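Local coordinates for protein putative oxidoreductase (Magnetospirillum magnetotacticum, PDB 3C1A) that probably catalyses an NAD(P)-dependent oxidation or reduction, as a member of the GFO/IDH/MocA oxidoreductase family whose substrate is not established, at residues I145-V151 with A235-G241; V151-A155 with D261-P265; Q129-W135 with S178-L183; S192-A196 with G207-L211. One frame throughout, in Å; residues are numbered along the deposited sequence.

Contact 1 (I145-V151 with A235-G241)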
# COMPACT_ATOMS: atom_id res chain seq x y z
N ILE A 145 -7.87 -3.87 -23.80
CA ILE A 145 -8.02 -5.30 -23.55
C ILE A 145 -9.50 -5.74 -23.43
O ILE A 145 -9.79 -6.91 -23.31
CB ILE A 145 -7.17 -5.78 -22.35
CG1 ILE A 145 -7.61 -5.16 -21.02
CG2 ILE A 145 -5.67 -5.46 -22.63
CD1 ILE A 145 -7.34 -6.06 -19.78
N GLY A 146 -10.42 -4.79 -23.44
CA GLY A 146 -11.82 -5.12 -23.36
C GLY A 146 -12.29 -5.62 -22.01
O GLY A 146 -11.54 -5.66 -21.02
N PRO A 147 -13.52 -6.06 -21.95
CA PRO A 147 -14.02 -6.52 -20.67
C PRO A 147 -13.09 -7.53 -19.94
O PRO A 147 -12.57 -8.48 -20.55
CB PRO A 147 -15.38 -7.11 -21.03
CG PRO A 147 -15.79 -6.32 -22.24
CD PRO A 147 -14.54 -6.16 -23.02
N ILE A 148 -12.87 -7.28 -18.66
CA ILE A 148 -11.99 -8.13 -17.81
C ILE A 148 -12.62 -9.48 -17.57
O ILE A 148 -13.80 -9.58 -17.19
CB ILE A 148 -11.72 -7.47 -16.43
CG1 ILE A 148 -11.04 -6.11 -16.66
CG2 ILE A 148 -10.90 -8.44 -15.50
CD1 ILE A 148 -10.90 -5.21 -15.43
N LEU A 149 -11.82 -10.53 -17.77
CA LEU A 149 -12.24 -11.93 -17.52
C LEU A 149 -11.64 -12.51 -16.25
O LEU A 149 -12.24 -13.36 -15.59
CB LEU A 149 -11.80 -12.82 -18.67
CG LEU A 149 -12.23 -12.41 -20.07
CD1 LEU A 149 -11.43 -13.16 -21.15
CD2 LEU A 149 -13.70 -12.66 -20.17
N ALA A 150 -10.42 -12.09 -15.95
CA ALA A 150 -9.64 -12.60 -14.85
C ALA A 150 -8.55 -11.65 -14.47
O ALA A 150 -8.08 -10.87 -15.30
CB ALA A 150 -9.03 -13.95 -15.19
N VAL A 151 -8.12 -11.77 -13.21
CA VAL A 151 -7.02 -11.03 -12.66
C VAL A 151 -6.17 -11.99 -11.83
O VAL A 151 -6.70 -12.81 -11.06
CB VAL A 151 -7.53 -9.90 -11.78
CG1 VAL A 151 -6.40 -9.22 -11.10
CG2 VAL A 151 -8.38 -8.92 -12.57
N ALA A 235 -1.28 -9.58 -13.74
CA ALA A 235 -1.75 -9.66 -15.12
C ALA A 235 -3.23 -9.39 -15.09
O ALA A 235 -3.89 -9.88 -14.20
CB ALA A 235 -1.48 -11.04 -15.69
N VAL A 236 -3.74 -8.59 -16.02
CA VAL A 236 -5.20 -8.36 -16.13
C VAL A 236 -5.64 -8.94 -17.48
O VAL A 236 -5.19 -8.51 -18.52
CB VAL A 236 -5.61 -6.85 -15.98
CG1 VAL A 236 -7.14 -6.70 -16.12
CG2 VAL A 236 -5.18 -6.31 -14.61
N PHE A 237 -6.49 -9.96 -17.43
CA PHE A 237 -6.87 -10.69 -18.64
C PHE A 237 -8.19 -10.13 -19.11
O PHE A 237 -9.18 -10.12 -18.39
CB PHE A 237 -7.00 -12.20 -18.39
CG PHE A 237 -5.74 -12.85 -17.86
CD1 PHE A 237 -4.80 -13.39 -18.72
CD2 PHE A 237 -5.52 -12.95 -16.49
CE1 PHE A 237 -3.66 -13.98 -18.25
CE2 PHE A 237 -4.37 -13.56 -16.00
CZ PHE A 237 -3.43 -14.05 -16.88
N GLY A 238 -8.23 -9.69 -20.36
CA GLY A 238 -9.50 -9.26 -20.94
C GLY A 238 -9.84 -10.03 -22.18
O GLY A 238 -9.09 -10.89 -22.64
N GLU A 239 -10.98 -9.67 -22.78
CA GLU A 239 -11.45 -10.34 -23.99
C GLU A 239 -10.51 -10.16 -25.20
O GLU A 239 -10.49 -10.99 -26.12
CB GLU A 239 -12.81 -9.81 -24.40
CG GLU A 239 -13.92 -10.15 -23.49
CD GLU A 239 -15.24 -9.65 -24.00
OE1 GLU A 239 -15.24 -8.78 -24.90
OE2 GLU A 239 -16.27 -10.14 -23.48
N ALA A 240 -9.79 -9.05 -25.23
CA ALA A 240 -9.04 -8.63 -26.41
C ALA A 240 -7.54 -8.50 -26.22
O ALA A 240 -6.84 -8.29 -27.18
CB ALA A 240 -9.61 -7.30 -26.94
N GLY A 241 -7.06 -8.69 -24.99
CA GLY A 241 -5.65 -8.53 -24.64
C GLY A 241 -5.44 -8.83 -23.17
O GLY A 241 -6.37 -9.14 -22.46
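The ring of Phe237 turns an edge toward strand 148-151: Ala150 O lies near the ring plane, 3.5 Å from CD2 of Phe237, with Val151 N also near that plane. Ala150 CB packs 3.9 Å from Phe237 CD2 on this side of the sheet, while Val151 and Val236 point to the other, where Leu183 of helix 168-184 packs on them. The backbones run antiparallel. Phe237 N donates to Ala150 O, and Phe237 O takes two successive amides, a straight bond from Leu149 N (2.7 Å, 169° at the hydrogen) and a weak one from Ala150 N. Past this point Glu239 N bonds to Pro147 O, and Ala240 N reaches Ile145 O at 2.9 Å from above the carbonyl plane. Ile145 packs against Val236 and the Gly241 backbone. Its CG1 sits between backbone N and carbonyl carbon (chi1 65°), so that the side chain crosses that of Val236 at about a right angle, Ile145 CD1 3.7 Å from Val236 CG1; Ile145 CG2 lies 3.4 Å from Gly241 C. Cut back to an alanine, Ile145 would lose CD1 and CG2, and a gap would probably open beside Val236 CG1 and the Gly241 backbone. On the exposed side, Glu239 OE1 comes 3.3 Å from Pro147 CD. Two residues, Leu149 and Ala150, thus face one, Phe237: a classic beta bulge between neighbouring antiparallel strands in the sheet of the GFO/IDH/MocA C-terminal domain.

Contact 2 (V151-A155 with D261-P265)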
# COMPACT_ATOMS: atom_id res chain seq x y z
N VAL A 151 -8.12 -11.77 -13.21
CA VAL A 151 -7.02 -11.03 -12.66
C VAL A 151 -6.17 -11.99 -11.83
O VAL A 151 -6.70 -12.81 -11.06
CB VAL A 151 -7.53 -9.90 -11.78
CG1 VAL A 151 -6.40 -9.22 -11.10
CG2 VAL A 151 -8.38 -8.92 -12.57
N ARG A 152 -4.85 -11.90 -12.00
CA ARG A 152 -3.99 -12.61 -11.09
C ARG A 152 -2.75 -11.85 -10.71
O ARG A 152 -2.22 -11.02 -11.48
CB ARG A 152 -3.63 -13.97 -11.70
CG ARG A 152 -2.34 -13.98 -12.43
CD ARG A 152 -2.14 -15.32 -13.12
NE ARG A 152 -1.62 -16.31 -12.21
CZ ARG A 152 -1.29 -17.54 -12.56
NH1 ARG A 152 -1.53 -18.00 -13.79
NH2 ARG A 152 -0.80 -18.36 -11.64
N SER A 153 -2.28 -12.10 -9.49
CA SER A 153 -1.01 -11.51 -9.03
C SER A 153 -0.20 -12.51 -8.24
O SER A 153 -0.73 -13.50 -7.72
CB SER A 153 -1.26 -10.25 -8.20
OG SER A 153 -1.94 -10.57 -6.99
N GLU A 154 1.10 -12.23 -8.17
CA GLU A 154 2.07 -13.01 -7.42
C GLU A 154 3.13 -12.10 -6.80
O GLU A 154 3.79 -11.25 -7.51
CB GLU A 154 2.76 -14.00 -8.36
CG GLU A 154 3.61 -15.01 -7.66
CD GLU A 154 4.20 -15.99 -8.65
OE1 GLU A 154 5.07 -15.59 -9.43
OE2 GLU A 154 3.74 -17.14 -8.66
N ALA A 155 3.32 -12.29 -5.49
CA ALA A 155 4.35 -11.60 -4.69
C ALA A 155 5.17 -12.66 -3.98
O ALA A 155 4.64 -13.48 -3.25
CB ALA A 155 3.72 -10.69 -3.66
N ASP A 261 -6.95 -19.12 -20.75
CA ASP A 261 -6.44 -20.00 -19.66
C ASP A 261 -6.01 -19.32 -18.35
O ASP A 261 -5.83 -20.00 -17.32
CB ASP A 261 -5.30 -20.90 -20.16
CG ASP A 261 -4.10 -20.11 -20.67
OD1 ASP A 261 -3.78 -19.05 -20.10
OD2 ASP A 261 -3.45 -20.56 -21.63
N GLY A 262 -5.84 -18.00 -18.36
CA GLY A 262 -5.40 -17.31 -17.16
C GLY A 262 -3.97 -17.58 -16.74
O GLY A 262 -3.58 -17.23 -15.64
N ASN A 263 -3.18 -18.18 -17.62
CA ASN A 263 -1.79 -18.44 -17.37
C ASN A 263 -0.99 -17.20 -17.66
O ASN A 263 -1.38 -16.39 -18.48
CB ASN A 263 -1.27 -19.55 -18.31
CG ASN A 263 -1.66 -20.95 -17.87
OD1 ASN A 263 -2.01 -21.20 -16.71
ND2 ASN A 263 -1.58 -21.88 -18.81
N TRP A 264 0.15 -17.08 -17.02
CA TRP A 264 1.06 -15.98 -17.29
C TRP A 264 1.47 -15.98 -18.75
O TRP A 264 2.00 -16.98 -19.25
CB TRP A 264 2.31 -16.10 -16.44
CG TRP A 264 2.09 -15.95 -15.01
CD1 TRP A 264 2.16 -16.92 -14.08
CD2 TRP A 264 1.78 -14.74 -14.31
NE1 TRP A 264 1.91 -16.40 -12.84
CE2 TRP A 264 1.68 -15.06 -12.95
CE3 TRP A 264 1.57 -13.41 -14.70
CZ2 TRP A 264 1.39 -14.13 -11.98
CZ3 TRP A 264 1.29 -12.48 -13.73
CH2 TRP A 264 1.19 -12.85 -12.38
N PRO A 265 1.25 -14.87 -19.44
CA PRO A 265 1.79 -14.78 -20.78
C PRO A 265 3.27 -15.11 -20.88
O PRO A 265 4.08 -14.58 -20.13
CB PRO A 265 1.53 -13.33 -21.16
CG PRO A 265 0.31 -12.99 -20.40
CD PRO A 265 0.48 -13.66 -19.10
O HOH W 1 1.47 -17.49 -9.78
O HOH W 2 0.70 -19.94 -15.55
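Arg152 and Trp264 carry most of this contact. The guanidinium of Arg152 lies almost flat on the indole, the two planes 23° apart, with CZ 3.4 Å from Trp264 NE1. The positive group sits off-centre over the five-membered ring, Arg152 CZ 3.9 Å from its centroid, so the stack is also a cation-pi contact. Nearer the backbone, Arg152 CG rests over the face of the six-membered ring, 3.9 Å from its centroid. The arginine therefore spans both rings: its chain bends at chi3 (-82°), which lays the aliphatic part over one ring and the charged end over the other. Arg152 NH1 donates to Gly262 O at 2.9 Å, the oxygen lying somewhat out of the guanidinium plane, and this bond, together with the stack, restrains the rotation of the guanidinium.

Glu154 adds its CB, which approaches Trp264 CZ2 obliquely at 3.9 Å. A water in the indole plane accepts from Trp264 NE1 and donates to Glu154 OE2, 2.6 Å from the water oxygen, with a weak further bond from Arg152 NH2. The carboxylate of Glu154 is gripped chiefly by Arg223 and Arg233 of the neighbouring strands, and Arg233 makes its own cation-pi contact with Trp264. Gly262 has a positive phi, and next to it the loop is shaped by Asp261 OD1, which accepts from Asn263 N at 2.7 Å. The arrangement is a stacked arginine-tryptophan cation-pi pair, joining a central strand of the C-terminal domain sheet to a loop folded by an Asx turn.

Contact 3 (Q129-W135 with S178-L183); sequences QLFNPAW and SMVLDL
Trp135 meets helix 168-184 with both its N-H and a ring face. NE1 donates to Asp182 OD2 at 2.8 Å and 169°, the acceptor lying in the ring plane and offering its anti lone pair. Over one face sits Met179, a selenomethionine modelled in two conformers; in the one described here its CG is 3.5 Å from the centroid of the six-membered ring, offset toward the rim. Its selenium approaches the same ring obliquely, 4.2 Å from the centroid, a Met-aromatic contact. Leu183 CB touches the edge of the indole at CH2. Leu130 runs past Asp182 in the opposite direction, its CD2 3.5 Å from Asp182 OD2, so the oxygen that receives the indole also has a methyl beside it.

Asp182 OD2 also forms a salt bridge to Lys139, its strongest polar partner, and the two together probably favour a charged carboxylate. With CG anti to the backbone N (chi1 177°), Trp135 extends its ring away from its own helix and across to the other. Helix 133-140 is capped at its start by Asn132, in the N-cap position, whose OD1 accepts from Ala134 N at 3.0 Å. The cap is steadied in turn by Gln129, whose OE1 takes Asn132 ND2 at 2.6 Å.

The contact thus joins the start of helix 133-140 and the short 3-10 turn before it to the last part of helix 168-184. Leu303 of helix 301-314 packs on Leu130, while Met245 and Leu234, from strands 242-246 and 229-238, touch Trp135.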
# COMPACT_ATOMS: atom_id res chain seq x y z
N GLN A 129 1.19 0.64 -4.67
CA GLN A 129 0.90 0.38 -6.08
C GLN A 129 -0.02 1.43 -6.65
O GLN A 129 0.02 1.73 -7.83
CB GLN A 129 0.24 -0.99 -6.30
CG GLN A 129 0.24 -1.37 -7.81
CD GLN A 129 1.60 -1.78 -8.25
OE1 GLN A 129 2.35 -0.99 -8.84
NE2 GLN A 129 1.98 -3.01 -7.91
N LEU A 130 -0.88 1.97 -5.81
CA LEU A 130 -1.84 2.93 -6.28
C LEU A 130 -1.21 4.30 -6.59
O LEU A 130 -1.90 5.17 -7.08
CB LEU A 130 -2.97 3.08 -5.28
CG LEU A 130 -3.69 1.79 -4.93
CD1 LEU A 130 -4.84 2.14 -4.02
CD2 LEU A 130 -4.21 1.11 -6.17
N PHE A 131 0.09 4.46 -6.29
CA PHE A 131 0.87 5.64 -6.61
C PHE A 131 1.97 5.31 -7.61
O PHE A 131 2.89 6.09 -7.80
CB PHE A 131 1.52 6.19 -5.31
CG PHE A 131 0.54 6.66 -4.29
CD1 PHE A 131 -0.05 7.92 -4.40
CD2 PHE A 131 0.16 5.84 -3.24
CE1 PHE A 131 -0.95 8.37 -3.44
CE2 PHE A 131 -0.74 6.31 -2.27
CZ PHE A 131 -1.30 7.56 -2.40
N ASN A 132 1.91 4.13 -8.22
CA ASN A 132 2.92 3.69 -9.18
C ASN A 132 2.53 4.15 -10.57
O ASN A 132 1.43 3.83 -11.03
CB ASN A 132 3.01 2.16 -9.11
CG ASN A 132 4.09 1.60 -10.01
OD1 ASN A 132 4.67 2.30 -10.84
ND2 ASN A 132 4.32 0.29 -9.90
N PRO A 133 3.40 4.91 -11.28
CA PRO A 133 3.02 5.26 -12.66
C PRO A 133 2.68 4.09 -13.61
O PRO A 133 1.91 4.27 -14.53
CB PRO A 133 4.24 6.03 -13.17
CG PRO A 133 4.83 6.62 -11.92
CD PRO A 133 4.69 5.54 -10.90
N ALA A 134 3.24 2.91 -13.38
CA ALA A 134 2.92 1.76 -14.20
C ALA A 134 1.45 1.31 -14.01
O ALA A 134 0.81 0.89 -14.97
CB ALA A 134 3.89 0.62 -13.89
N TRP A 135 0.92 1.41 -12.77
CA TRP A 135 -0.45 1.01 -12.45
C TRP A 135 -1.43 2.01 -13.06
O TRP A 135 -2.44 1.65 -13.65
CB TRP A 135 -0.64 0.90 -10.93
CG TRP A 135 -2.04 0.57 -10.55
CD1 TRP A 135 -2.91 1.34 -9.88
CD2 TRP A 135 -2.72 -0.65 -10.84
NE1 TRP A 135 -4.11 0.69 -9.72
CE2 TRP A 135 -4.02 -0.54 -10.32
CE3 TRP A 135 -2.37 -1.83 -11.53
CZ2 TRP A 135 -4.95 -1.54 -10.46
CZ3 TRP A 135 -3.30 -2.82 -11.66
CH2 TRP A 135 -4.58 -2.67 -11.14
N SER A 178 -5.52 -4.01 -2.32
CA SER A 178 -5.75 -2.61 -2.71
C SER A 178 -5.81 -2.45 -4.23
O SER A 178 -6.63 -1.70 -4.76
CB SER A 178 -4.66 -1.68 -2.13
OG SER A 178 -3.36 -2.03 -2.54
N MSE A 179 -4.93 -3.17 -4.91
CA MSE A 179 -4.83 -3.12 -6.37
C MSE A 179 -6.10 -3.72 -7.01
O MSE A 179 -6.72 -3.09 -7.88
CB MSE A 179 -3.55 -3.83 -6.81
CG MSE A 179 -3.33 -3.88 -8.29
SE MSE A 179 -4.19 -5.41 -9.14
CE MSE A 179 -3.06 -6.77 -8.48
N VAL A 180 -6.52 -4.88 -6.53
CA VAL A 180 -7.72 -5.54 -7.05
C VAL A 180 -9.00 -4.71 -6.83
O VAL A 180 -9.74 -4.45 -7.79
CB VAL A 180 -7.85 -6.97 -6.52
CG1 VAL A 180 -9.10 -7.62 -7.04
CG2 VAL A 180 -6.63 -7.83 -6.97
N LEU A 181 -9.24 -4.25 -5.61
CA LEU A 181 -10.35 -3.33 -5.33
C LEU A 181 -10.30 -2.02 -6.12
O LEU A 181 -11.35 -1.54 -6.59
CB LEU A 181 -10.47 -3.04 -3.84
CG LEU A 181 -10.63 -4.18 -2.82
CD1 LEU A 181 -10.81 -3.65 -1.37
CD2 LEU A 181 -11.76 -5.12 -3.15
N ASP A 182 -9.12 -1.46 -6.30
CA ASP A 182 -8.95 -0.26 -7.13
C ASP A 182 -9.31 -0.50 -8.61
O ASP A 182 -10.06 0.28 -9.22
CB ASP A 182 -7.55 0.31 -7.03
CG ASP A 182 -7.42 1.60 -7.79
OD1 ASP A 182 -8.17 2.56 -7.48
OD2 ASP A 182 -6.56 1.66 -8.69
N LEU A 183 -8.83 -1.62 -9.15
CA LEU A 183 -9.22 -2.08 -10.50
C LEU A 183 -10.70 -2.33 -10.67
O LEU A 183 -11.27 -1.89 -11.67
CB LEU A 183 -8.48 -3.38 -10.83
CG LEU A 183 -8.69 -4.07 -12.20
CD1 LEU A 183 -8.30 -3.10 -13.32
CD2 LEU A 183 -7.93 -5.42 -12.37

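Contact 4 (S192-A196 with G207-L211); sequences SASWA and GDVTL
Val209 sits squarely over the indole of Trp195: its CB lies 3.6 Å from the centroid of the six-membered ring, only 9° off the ring normal, in a CH-pi contact. Val209 CG2 continues over the adjoining five-membered ring, 3.7 Å from Trp195 CE2. The methyl gets there because CG2 is anti to the backbone N, leaving CG1 between N and the carbonyl carbon (chi1 62°). On the same side of the sheet Ala193 CB touches Leu211 CD2 at 3.3 Å, tighter than usual for two carbons, and is also near Val209 CG2. Met168 and Leu169 of helix 168-184 and Cys314 of helix 301-314 pack against this apolar side. A serine in place of Trp195 would probably leave Val209 CB without its ring face and open a gap where the indole lay beside Met168.

The backbones pair antiparallel around Ser194 and Thr210, a hydrogen-bonded pair whose two amides and carbonyls exchange bonds, Ser194 N to Thr210 O and Thr210 N to Ser194 O, each 2.8 Å. Ala196 N reaches Asp208 O at 3.0 Å, less straight (137° at the hydrogen), where the chain turns a corner. Gly207 passes the indole edge, where a side chain would be tight against Trp195 CZ3. On the polar face lie the side chains of Ser194 and Thr210, and beside them Asp208, whose OD2 forms a salt bridge to Arg223 of strand 218-225. The chemistry therefore divides the hairpin: an aromatic and aliphatic side turned to the helices, and a hydroxyl-bearing side that includes an exposed serine.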
# COMPACT_ATOMS: atom_id res chain seq x y z
N SER A 192 -12.04 -15.91 -0.16
CA SER A 192 -11.51 -17.08 0.54
C SER A 192 -10.01 -17.20 0.34
O SER A 192 -9.47 -16.64 -0.60
CB SER A 192 -12.19 -18.35 0.06
OG SER A 192 -11.96 -18.57 -1.31
N ALA A 193 -9.35 -17.91 1.24
CA ALA A 193 -7.91 -18.09 1.18
C ALA A 193 -7.60 -19.58 1.23
O ALA A 193 -8.24 -20.33 1.98
CB ALA A 193 -7.22 -17.37 2.32
N SER A 194 -6.66 -19.99 0.41
CA SER A 194 -6.27 -21.38 0.29
C SER A 194 -4.77 -21.50 0.41
O SER A 194 -4.01 -20.96 -0.42
CB SER A 194 -6.74 -21.98 -1.03
OG SER A 194 -6.59 -23.39 -1.01
N TRP A 195 -4.36 -22.22 1.45
CA TRP A 195 -2.96 -22.47 1.74
C TRP A 195 -2.52 -23.76 1.08
O TRP A 195 -2.99 -24.84 1.43
CB TRP A 195 -2.74 -22.57 3.24
CG TRP A 195 -2.88 -21.27 3.94
CD1 TRP A 195 -4.03 -20.72 4.41
CD2 TRP A 195 -1.84 -20.33 4.24
NE1 TRP A 195 -3.78 -19.50 4.98
CE2 TRP A 195 -2.44 -19.24 4.89
CE3 TRP A 195 -0.47 -20.32 4.02
CZ2 TRP A 195 -1.71 -18.15 5.32
CZ3 TRP A 195 0.25 -19.26 4.45
CH2 TRP A 195 -0.36 -18.18 5.09
N ALA A 196 -1.60 -23.63 0.14
CA ALA A 196 -0.97 -24.77 -0.49
C ALA A 196 0.01 -25.48 0.44
O ALA A 196 0.13 -26.73 0.44
CB ALA A 196 -0.22 -24.29 -1.76
N GLY A 207 5.25 -20.05 4.13
CA GLY A 207 4.21 -20.63 3.33
C GLY A 207 3.82 -19.96 2.04
O GLY A 207 4.49 -19.04 1.55
N ASP A 208 2.71 -20.47 1.51
CA ASP A 208 2.23 -20.24 0.15
C ASP A 208 0.71 -20.21 0.21
O ASP A 208 0.11 -21.24 0.45
CB ASP A 208 2.66 -21.41 -0.74
CG ASP A 208 2.42 -21.18 -2.24
OD1 ASP A 208 1.79 -20.16 -2.63
OD2 ASP A 208 2.84 -22.07 -3.06
N VAL A 209 0.10 -19.03 -0.00
CA VAL A 209 -1.34 -18.88 0.08
C VAL A 209 -1.83 -18.19 -1.19
O VAL A 209 -1.11 -17.39 -1.80
CB VAL A 209 -1.80 -18.11 1.32
CG1 VAL A 209 -1.25 -16.68 1.31
CG2 VAL A 209 -3.33 -18.10 1.44
N THR A 210 -3.00 -18.61 -1.65
CA THR A 210 -3.72 -17.90 -2.69
C THR A 210 -5.05 -17.38 -2.16
O THR A 210 -5.86 -18.16 -1.62
CB THR A 210 -3.90 -18.74 -3.97
OG1 THR A 210 -2.61 -18.87 -4.60
CG2 THR A 210 -4.85 -18.00 -4.94
N LEU A 211 -5.27 -16.06 -2.31
CA LEU A 211 -6.55 -15.42 -2.02
C LEU A 211 -7.39 -15.37 -3.28
O LEU A 211 -6.92 -14.92 -4.31
CB LEU A 211 -6.37 -14.00 -1.47
CG LEU A 211 -5.42 -13.82 -0.29
CD1 LEU A 211 -5.56 -12.43 0.23
CD2 LEU A 211 -5.68 -14.85 0.81

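From the N terminus, contact 3 opens first, at 129-135, and closes at 178-183, before contact 4 begins. Inside that span the chain enters strand 148-158, where contacts 1 and 2 open in turn and share Val151. Contact 3 therefore crosses both, and they cross each other, since contact 1 closes at 235-241 and contact 2 at 261-265. Contact 4, within the hairpin of strands 190-201 and 204-215 and with ten residues between its segments, nests within the loops of contacts 1 and 2. Contacts 1, 2 and 4 tie strands and a loop of the mixed sheet together; contact 3 joins two helical segments, and its Met179 packs on Ser153 of contact 2.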